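Local atomic coordinates of USG-1 protein homolog (Pseudomonas aeruginosa, PDB entry 2HJS), a protein that probably acts as an NAD(P)-dependent aldehyde dehydrogenase of the aspartate-semialdehyde dehydrogenase family, although its own reaction has not been established. Residues A[38-41]-A[42-46]; A[59-63]-A[64-68]; A[193-197]-A[198-202]. All blocks are in the same frame, centred on the assembly; numbering follows the deposited sequence.

Interaction 1. Residues A[38-41]-A[42-46]; sequences LLAS and AESAG
Two flat groups mark this turn, the carboxylate of E43 and the backbone carbonyl of S41, but they do not stack: E43 OE2 comes beside S41 CB, at 3.5 Å. E43 CG stands anti to the carbonyl carbon (chi1 -86°), and a bend at chi2 folds the chain back toward S41. A45 N donates to S41 O over 3.1 Å, with the donor tilted 22° from the carbonyl plane, and S44 N adds a weak bond to the same oxygen at 2.8 Å. Strand 36-40, an inner strand of the Rossmann-type NAD-binding sheet, thus ends in a single helix-like turn. Inside the bend the methyl of A40 packs on S44 CB at 3.7 Å, and A40 also rests on T15 and on V58 of strand 54-60. S44 OG and T15 OG1 share a weak hydrogen bond, so the turn is tied to the loop after strand 9-12. In Rossmann domains the loop after this second strand commonly lies near the adenosine end of the dinucleotide. Chemically, one peptide oxygen, held mainly by A45 N and only weakly by S44 N, closes the bend, while the side chains across it add van der Waals contact.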
ATOM      1  N   LEU A  38     -23.363  16.659  24.676  1.00 48.58           N
ATOM      2  CA  LEU A  38     -22.893  15.433  24.051  1.00 48.99           C
ATOM      3  C   LEU A  38     -24.063  14.513  23.700  1.00 49.46           C
ATOM      4  O   LEU A  38     -24.882  14.199  24.540  1.00 49.70           O
ATOM      5  CB  LEU A  38     -21.917  14.714  24.981  1.00 48.71           C
ATOM      6  CG  LEU A  38     -20.708  15.497  25.508  1.00 49.19           C
ATOM      7  CD1 LEU A  38     -19.731  14.590  26.267  1.00 48.41           C
ATOM      8  CD2 LEU A  38     -19.991  16.213  24.387  1.00 43.15           C
ATOM      9  N   LEU A  39     -24.136  14.071  22.450  1.00 50.55           N
ATOM     10  CA  LEU A  39     -25.266  13.267  22.021  1.00 51.14           C
ATOM     11  C   LEU A  39     -24.833  12.039  21.283  1.00 51.83           C
ATOM     12  O   LEU A  39     -23.791  12.032  20.644  1.00 51.55           O
ATOM     13  CB  LEU A  39     -26.214  14.097  21.153  1.00 50.83           C
ATOM     14  CG  LEU A  39     -26.695  15.394  21.802  1.00 49.85           C
ATOM     15  CD1 LEU A  39     -27.113  16.361  20.724  1.00 48.52           C
ATOM     16  CD2 LEU A  39     -27.832  15.132  22.820  1.00 48.07           C
ATOM     17  N   ALA A  40     -25.647  10.998  21.377  1.00 53.35           N
ATOM     18  CA  ALA A  40     -25.428   9.767  20.627  1.00 55.31           C
ATOM     19  C   ALA A  40     -26.772   9.090  20.383  1.00 57.08           C
ATOM     20  O   ALA A  40     -27.796   9.600  20.796  1.00 56.87           O
ATOM     21  CB  ALA A  40     -24.490   8.848  21.381  1.00 54.55           C
ATOM     22  N   SER A  41     -26.767   7.948  19.704  1.00 60.02           N
ATOM     23  CA  SER A  41     -27.979   7.152  19.526  1.00 63.13           C
ATOM     24  C   SER A  41     -28.378   6.518  20.850  1.00 64.97           C
ATOM     25  O   SER A  41     -27.514   6.264  21.693  1.00 65.57           O
ATOM     26  CB  SER A  41     -27.764   6.084  18.459  1.00 63.21           C
ATOM     27  OG  SER A  41     -27.614   6.693  17.182  1.00 64.81           O
ATOM     28  N   ALA A  42     -29.679   6.278  21.035  1.00 67.09           N
ATOM     29  CA  ALA A  42     -30.222   5.683  22.274  1.00 68.87           C
ATOM     30  C   ALA A  42     -29.371   4.520  22.832  1.00 70.20           C
ATOM     31  O   ALA A  42     -29.312   4.319  24.051  1.00 70.32           O
ATOM     32  CB  ALA A  42     -31.673   5.247  22.065  1.00 68.68           C
ATOM     33  N   GLU A  43     -28.732   3.770  21.927  1.00 72.05           N
ATOM     34  CA  GLU A  43     -27.691   2.780  22.262  1.00 73.72           C
ATOM     35  C   GLU A  43     -26.738   3.300  23.340  1.00 73.81           C
ATOM     36  O   GLU A  43     -26.744   2.810  24.480  1.00 73.76           O
ATOM     37  CB  GLU A  43     -26.864   2.427  21.011  1.00 74.36           C
ATOM     38  CG  GLU A  43     -27.441   1.314  20.130  1.00 77.54           C
ATOM     39  CD  GLU A  43     -28.804   1.665  19.532  1.00 81.60           C
ATOM     40  OE1 GLU A  43     -29.728   0.814  19.634  1.00 82.63           O
ATOM     41  OE2 GLU A  43     -28.953   2.787  18.974  1.00 82.91           O
ATOM     42  N   SER A  44     -25.951   4.311  22.956  1.00 73.73           N
ATOM     43  CA  SER A  44     -24.893   4.895  23.783  1.00 73.63           C
ATOM     44  C   SER A  44     -25.378   5.904  24.827  1.00 73.53           C
ATOM     45  O   SER A  44     -24.631   6.240  25.747  1.00 73.72           O
ATOM     46  CB  SER A  44     -23.840   5.569  22.893  1.00 73.59           C
ATOM     47  OG  SER A  44     -23.511   4.770  21.770  1.00 73.63           O
ATOM     48  N   ALA A  45     -26.609   6.387  24.687  1.00 73.32           N
ATOM     49  CA  ALA A  45     -27.155   7.390  25.610  1.00 73.35           C
ATOM     50  C   ALA A  45     -27.075   6.933  27.065  1.00 73.33           C
ATOM     51  O   ALA A  45     -27.207   5.735  27.348  1.00 73.76           O
ATOM     52  CB  ALA A  45     -28.590   7.725  25.243  1.00 73.39           C
ATOM     53  N   GLY A  46     -26.858   7.883  27.979  1.00 72.83           N
ATOM     54  CA  GLY A  46     -26.823   7.593  29.417  1.00 72.06           C
ATOM     55  C   GLY A  46     -25.437   7.389  30.020  1.00 71.60           C
ATOM     56  O   GLY A  46     -25.277   7.409  31.244  1.00 71.71           O
TER

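Interaction 2. Residues A[59-63]-A[64-68]; sequences GDVDS and FDFSS
V61, F64 and F66 form a small apolar cluster where the chain leaves strand 54-60 of the Rossmann-type sheet, and an Asx turn lies at each end of the stretch. V61 turns CG2 anti to its backbone N, which brings that methyl to the rim of the F66 ring, near the ring plane and 4.1 Å from CZ. F64 and F66 are set edge against face: F64 CD2 stands 3.7 Å above the centre of the F66 ring, while F66 CD1 lies in the plane of the F64 ring at its edge. V12 of strand 9-12 touches both V61 and F66, and A88 of helix 78-90 packs on F66, so the cluster is wedged between sheet and helix. The backbone turns at V61, whose oxygen accepts from F64 N over 3.2 Å, the donor lying well above the carbonyl plane. A water lies 2.6 Å from V61 O and 2.7 Å from F64 O, placed to donate to either, though not necessarily to both. In the first Asx turn D60 OD1 takes D62 N at 2.9 Å; D62 OD1 is hydrogen-bonded to H84 NE2. In the second, S67 N and S67 OG reach D65 OD1 from the same face of its plane. D65 O is gripped twice, by S68 N and by S68 OG, the hydroxyl lying 2.6 Å away with a C=O...OG angle of 173°.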
ATOM      1  N   GLY A  59     -26.518  12.442  26.012  1.00 52.25           N
ATOM      2  CA  GLY A  59     -27.969  12.408  25.794  1.00 52.21           C
ATOM      3  C   GLY A  59     -28.343  11.765  24.472  1.00 52.67           C
ATOM      4  O   GLY A  59     -27.483  11.542  23.623  1.00 52.54           O
ATOM      5  N   ASP A  60     -29.623  11.445  24.307  1.00 52.92           N
ATOM      6  CA  ASP A  60     -30.124  10.792  23.098  1.00 53.60           C
ATOM      7  C   ASP A  60     -30.343  11.866  22.041  1.00 53.25           C
ATOM      8  O   ASP A  60     -31.114  12.789  22.262  1.00 52.47           O
ATOM      9  CB  ASP A  60     -31.437  10.055  23.410  1.00 54.07           C
ATOM     10  CG  ASP A  60     -31.987   9.243  22.220  1.00 56.56           C
ATOM     11  OD1 ASP A  60     -31.512   9.358  21.058  1.00 58.56           O
ATOM     12  OD2 ASP A  60     -32.938   8.466  22.462  1.00 59.96           O
ATOM     13  N   VAL A  61     -29.657  11.747  20.903  1.00 53.13           N
ATOM     14  CA  VAL A  61     -29.859  12.678  19.789  1.00 53.40           C
ATOM     15  C   VAL A  61     -31.342  12.808  19.371  1.00 54.22           C
ATOM     16  O   VAL A  61     -31.778  13.892  18.998  1.00 54.13           O
ATOM     17  CB  VAL A  61     -28.936  12.374  18.574  1.00 53.35           C
ATOM     18  CG1 VAL A  61     -29.268  11.022  17.930  1.00 52.87           C
ATOM     19  CG2 VAL A  61     -28.994  13.505  17.552  1.00 52.43           C
ATOM     20  N   ASP A  62     -32.112  11.721  19.466  1.00 55.01           N
ATOM     21  CA  ASP A  62     -33.525  11.742  19.064  1.00 55.81           C
ATOM     22  C   ASP A  62     -34.380  12.698  19.907  1.00 55.71           C
ATOM     23  O   ASP A  62     -35.340  13.270  19.404  1.00 55.56           O
ATOM     24  CB  ASP A  62     -34.138  10.337  19.065  1.00 56.16           C
ATOM     25  CG  ASP A  62     -33.631   9.468  17.917  1.00 57.89           C
ATOM     26  OD1 ASP A  62     -32.940   9.979  17.011  1.00 59.10           O
ATOM     27  OD2 ASP A  62     -33.937   8.254  17.918  1.00 60.53           O
ATOM     28  N   SER A  63     -34.004  12.875  21.174  1.00 55.81           N
ATOM     29  CA  SER A  63     -34.719  13.742  22.120  1.00 55.58           C
ATOM     30  C   SER A  63     -34.280  15.207  22.114  1.00 55.12           C
ATOM     31  O   SER A  63     -34.917  16.024  22.757  1.00 54.98           O
ATOM     32  CB  SER A  63     -34.529  13.216  23.546  1.00 55.91           C
ATOM     33  OG  SER A  63     -35.127  11.942  23.715  1.00 57.38           O
ATOM     34  N   PHE A  64     -33.198  15.536  21.406  1.00 54.48           N
ATOM     35  CA  PHE A  64     -32.505  16.821  21.606  1.00 53.97           C
ATOM     36  C   PHE A  64     -33.123  18.009  20.879  1.00 53.88           C
ATOM     37  O   PHE A  64     -33.501  17.888  19.709  1.00 54.36           O
ATOM     38  CB  PHE A  64     -31.018  16.697  21.223  1.00 53.48           C
ATOM     39  CG  PHE A  64     -30.182  17.903  21.600  1.00 52.62           C
ATOM     40  CD1 PHE A  64     -29.849  18.151  22.937  1.00 51.06           C
ATOM     41  CD2 PHE A  64     -29.712  18.783  20.617  1.00 52.28           C
ATOM     42  CE1 PHE A  64     -29.063  19.252  23.291  1.00 49.21           C
ATOM     43  CE2 PHE A  64     -28.923  19.887  20.964  1.00 51.23           C
ATOM     44  CZ  PHE A  64     -28.610  20.124  22.310  1.00 50.31           C
ATOM     45  N   ASP A  65     -33.184  19.152  21.578  1.00 53.19           N
ATOM     46  CA  ASP A  65     -33.649  20.430  21.018  1.00 53.11           C
ATOM     47  C   ASP A  65     -32.487  21.240  20.464  1.00 52.99           C
ATOM     48  O   ASP A  65     -31.770  21.908  21.232  1.00 52.90           O
ATOM     49  CB  ASP A  65     -34.398  21.252  22.098  1.00 53.79           C
ATOM     50  CG  ASP A  65     -35.009  22.565  21.553  1.00 54.21           C
ATOM     51  OD1 ASP A  65     -35.061  22.797  20.323  1.00 55.93           O
ATOM     52  OD2 ASP A  65     -35.448  23.391  22.388  1.00 58.52           O
ATOM     53  N   PHE A  66     -32.307  21.179  19.133  1.00 52.62           N
ATOM     54  CA  PHE A  66     -31.193  21.854  18.449  1.00 52.04           C
ATOM     55  C   PHE A  66     -31.319  23.387  18.427  1.00 52.34           C
ATOM     56  O   PHE A  66     -30.348  24.095  18.146  1.00 52.42           O
ATOM     57  CB  PHE A  66     -30.997  21.308  17.020  1.00 51.34           C
ATOM     58  CG  PHE A  66     -30.249  19.991  16.955  1.00 50.42           C
ATOM     59  CD1 PHE A  66     -28.850  19.961  17.009  1.00 50.18           C
ATOM     60  CD2 PHE A  66     -30.937  18.785  16.813  1.00 50.75           C
ATOM     61  CE1 PHE A  66     -28.133  18.742  16.931  1.00 48.62           C
ATOM     62  CE2 PHE A  66     -30.239  17.552  16.733  1.00 49.69           C
ATOM     63  CZ  PHE A  66     -28.828  17.534  16.793  1.00 49.34           C
ATOM     64  N   SER A  67     -32.501  23.916  18.733  1.00 52.75           N
ATOM     65  CA  SER A  67     -32.602  25.364  18.906  1.00 53.32           C
ATOM     66  C   SER A  67     -31.759  25.844  20.112  1.00 53.11           C
ATOM     67  O   SER A  67     -31.408  27.043  20.210  1.00 54.80           O
ATOM     68  CB  SER A  67     -34.068  25.835  18.989  1.00 53.34           C
ATOM     69  OG  SER A  67     -34.697  25.307  20.141  1.00 54.92           O
ATOM     70  N   SER A  68     -31.388  24.921  21.003  1.00 52.87           N
ATOM     71  CA  SER A  68     -30.640  25.301  22.210  1.00 53.00           C
ATOM     72  C   SER A  68     -29.157  25.550  21.937  1.00 52.75           C
ATOM     73  O   SER A  68     -28.445  26.116  22.783  1.00 52.57           O
ATOM     74  CB  SER A  68     -30.767  24.223  23.278  1.00 53.08           C
ATOM     75  OG  SER A  68     -30.085  23.054  22.854  1.00 54.54           O
TER
HETATM   76  O   HOH W   1     -33.385  15.743  18.042  1.00 62.19           O

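Interaction 3. Residues A[193-197]-A[198-202]; sequences RQIAF and NLLAQ
N198 folds back onto Q194 and I195, and its side chain can be followed outward. CB sits 3.5 Å from I195 O, the same oxygen that N198 N reaches at 3.1 Å to close a beta turn, roughly type II, with F197 in the left-handed region. With CG anti to the backbone N (chi1 -150°), the amide swings back over residue 194. There ND2 donates to Q194 O at 3.0 Å, nearly straight at 171° and with the acceptor in the amide plane; OD1 takes a weak bond from L199 N. Q194 answers with its own amide, NE2 giving a 2.8 Å bond to A196 O. Further along the chain, I195 CG2 and L200 CD1 meet at 4.0 Å. The loop belongs to the family's dimerisation domain and does face the second subunit. N198 OD1 accepts from V285 N and N198 ND2 bonds T283 OG1, both of that subunit, while R193 makes a salt bridge to its D280. The buried N198 amide is used at both ends, and the bonds that set its rotation join the turn within the chain to the dimer interface.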
ATOM      1  N   ARG A 193     -13.141 -12.985   6.012  1.00 64.39           N
ATOM      2  CA  ARG A 193     -11.798 -13.466   5.717  1.00 61.56           C
ATOM      3  C   ARG A 193     -10.797 -12.886   6.727  1.00 59.35           C
ATOM      4  O   ARG A 193     -11.125 -11.983   7.506  1.00 58.54           O
ATOM      5  CB  ARG A 193     -11.410 -13.103   4.277  1.00 61.47           C
ATOM      6  CG  ARG A 193     -11.060 -11.622   4.067  1.00 62.24           C
ATOM      7  CD  ARG A 193     -11.756 -11.058   2.849  1.00 63.19           C
ATOM      8  NE  ARG A 193     -11.114 -11.511   1.626  1.00 62.79           N
ATOM      9  CZ  ARG A 193     -11.702 -11.594   0.434  1.00 63.51           C
ATOM     10  NH1 ARG A 193     -12.984 -11.258   0.251  1.00 61.50           N
ATOM     11  NH2 ARG A 193     -10.988 -12.031  -0.591  1.00 63.45           N
ATOM     12  N   GLN A 194      -9.582 -13.419   6.690  1.00 56.68           N
ATOM     13  CA  GLN A 194      -8.511 -12.984   7.558  1.00 54.21           C
ATOM     14  C   GLN A 194      -8.041 -11.576   7.226  1.00 52.93           C
ATOM     15  O   GLN A 194      -7.750 -11.252   6.077  1.00 52.34           O
ATOM     16  CB  GLN A 194      -7.344 -13.954   7.459  1.00 54.27           C
ATOM     17  CG  GLN A 194      -6.281 -13.731   8.507  1.00 52.60           C
ATOM     18  CD  GLN A 194      -5.137 -14.691   8.371  1.00 52.65           C
ATOM     19  OE1 GLN A 194      -5.338 -15.899   8.195  1.00 51.65           O
ATOM     20  NE2 GLN A 194      -3.911 -14.163   8.462  1.00 51.27           N
ATOM     21  N   ILE A 195      -7.991 -10.730   8.243  1.00 51.76           N
ATOM     22  CA  ILE A 195      -7.377  -9.409   8.094  1.00 51.16           C
ATOM     23  C   ILE A 195      -5.984  -9.327   8.737  1.00 50.00           C
ATOM     24  O   ILE A 195      -5.140  -8.549   8.288  1.00 50.41           O
ATOM     25  CB  ILE A 195      -8.298  -8.275   8.595  1.00 51.56           C
ATOM     26  CG1 ILE A 195      -8.502  -8.329  10.114  1.00 51.33           C
ATOM     27  CG2 ILE A 195      -9.673  -8.348   7.859  1.00 52.88           C
ATOM     28  CD1 ILE A 195      -9.292  -7.130  10.648  1.00 52.00           C
ATOM     29  N   ALA A 196      -5.759 -10.129   9.777  1.00 48.57           N
ATOM     30  CA  ALA A 196      -4.473 -10.205  10.444  1.00 47.78           C
ATOM     31  C   ALA A 196      -3.368 -10.541   9.426  1.00 47.21           C
ATOM     32  O   ALA A 196      -3.541 -11.427   8.579  1.00 46.87           O
ATOM     33  CB  ALA A 196      -4.520 -11.257  11.570  1.00 46.75           C
ATOM     34  N   PHE A 197      -2.252  -9.814   9.501  1.00 46.47           N
ATOM     35  CA  PHE A 197      -1.115 -10.032   8.594  1.00 45.74           C
ATOM     36  C   PHE A 197      -1.535 -10.128   7.101  1.00 45.48           C
ATOM     37  O   PHE A 197      -0.940 -10.868   6.331  1.00 44.93           O
ATOM     38  CB  PHE A 197      -0.329 -11.283   9.023  1.00 46.27           C
ATOM     39  CG  PHE A 197       0.062 -11.299  10.478  1.00 46.62           C
ATOM     40  CD1 PHE A 197       0.995 -10.390  10.976  1.00 46.29           C
ATOM     41  CD2 PHE A 197      -0.478 -12.249  11.336  1.00 47.90           C
ATOM     42  CE1 PHE A 197       1.383 -10.420  12.322  1.00 47.50           C
ATOM     43  CE2 PHE A 197      -0.103 -12.297  12.691  1.00 47.41           C
ATOM     44  CZ  PHE A 197       0.827 -11.374  13.181  1.00 47.09           C
ATOM     45  N   ASN A 198      -2.586  -9.404   6.704  1.00 45.54           N
ATOM     46  CA  ASN A 198      -3.106  -9.514   5.335  1.00 45.16           C
ATOM     47  C   ASN A 198      -3.344  -8.132   4.761  1.00 44.98           C
ATOM     48  O   ASN A 198      -3.516  -7.192   5.513  1.00 45.10           O
ATOM     49  CB  ASN A 198      -4.415 -10.311   5.319  1.00 45.68           C
ATOM     50  CG  ASN A 198      -4.621 -11.068   4.013  1.00 45.69           C
ATOM     51  OD1 ASN A 198      -3.733 -11.104   3.173  1.00 46.73           O
ATOM     52  ND2 ASN A 198      -5.778 -11.706   3.859  1.00 44.26           N
ATOM     53  N   LEU A 199      -3.326  -7.996   3.438  1.00 45.43           N
ATOM     54  CA  LEU A 199      -3.689  -6.718   2.799  1.00 45.41           C
ATOM     55  C   LEU A 199      -4.939  -6.944   1.972  1.00 44.90           C
ATOM     56  O   LEU A 199      -4.948  -7.826   1.099  1.00 44.02           O
ATOM     57  CB  LEU A 199      -2.538  -6.168   1.930  1.00 45.71           C
ATOM     58  CG  LEU A 199      -1.340  -5.607   2.716  1.00 46.86           C
ATOM     59  CD1 LEU A 199      -0.089  -5.647   1.858  1.00 47.16           C
ATOM     60  CD2 LEU A 199      -1.565  -4.204   3.257  1.00 46.37           C
ATOM     61  N   LEU A 200      -6.011  -6.211   2.269  1.00 44.06           N
ATOM     62  CA  LEU A 200      -7.235  -6.369   1.481  1.00 44.87           C
ATOM     63  C   LEU A 200      -7.203  -5.402   0.308  1.00 45.81           C
ATOM     64  O   LEU A 200      -6.813  -4.252   0.465  1.00 45.69           O
ATOM     65  CB  LEU A 200      -8.497  -6.157   2.327  1.00 44.60           C
ATOM     66  CG  LEU A 200      -8.563  -6.832   3.704  1.00 44.31           C
ATOM     67  CD1 LEU A 200      -9.965  -6.617   4.304  1.00 42.00           C
ATOM     68  CD2 LEU A 200      -8.214  -8.322   3.609  1.00 42.86           C
ATOM     69  N   ALA A 201      -7.631  -5.866  -0.863  1.00 46.27           N
ATOM     70  CA  ALA A 201      -7.560  -5.045  -2.076  1.00 46.97           C
ATOM     71  C   ALA A 201      -8.471  -3.821  -2.062  1.00 47.68           C
ATOM     72  O   ALA A 201      -8.221  -2.859  -2.788  1.00 48.58           O
ATOM     73  CB  ALA A 201      -7.862  -5.919  -3.314  1.00 46.51           C
ATOM     74  N   GLN A 202      -9.540  -3.878  -1.266  1.00 48.13           N
ATOM     75  CA  GLN A 202     -10.563  -2.846  -1.226  1.00 48.89           C
ATOM     76  C   GLN A 202     -11.083  -2.737   0.194  1.00 49.50           C
ATOM     77  O   GLN A 202     -10.944  -3.686   0.988  1.00 49.14           O
ATOM     78  CB  GLN A 202     -11.744  -3.186  -2.164  1.00 48.70           C
ATOM     79  CG  GLN A 202     -12.546  -4.391  -1.747  1.00 47.23           C
ATOM     80  CD  GLN A 202     -13.194  -5.101  -2.933  1.00 48.25           C
ATOM     81  OE1 GLN A 202     -12.614  -5.189  -4.017  1.00 49.36           O
ATOM     82  NE2 GLN A 202     -14.405  -5.584  -2.737  1.00 45.23           N
TER

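How the interactions relate
Interactions 1 and 2 are neighbours in one sheet, their centres 11 Å apart. Strands 36-40 and 54-60 run side by side, with probable hydrogen bonds from G59 N to L38 O and from V61 N to A40 O, each 2.8 Å long. Side chains join them too: L39 CD1 lies 3.5 Å from F64 CG, and A42 CB packs against D60 OD2. Both turns therefore sit where adjacent, parallel strands leave the sheet of the NAD-binding domain. Interaction 3 stands apart, in the dimerisation domain. Its centre is about 32 Å from that of interaction 1 and about 40 Å from that of interaction 2, and nearest atoms are about 22 and 28 Å apart.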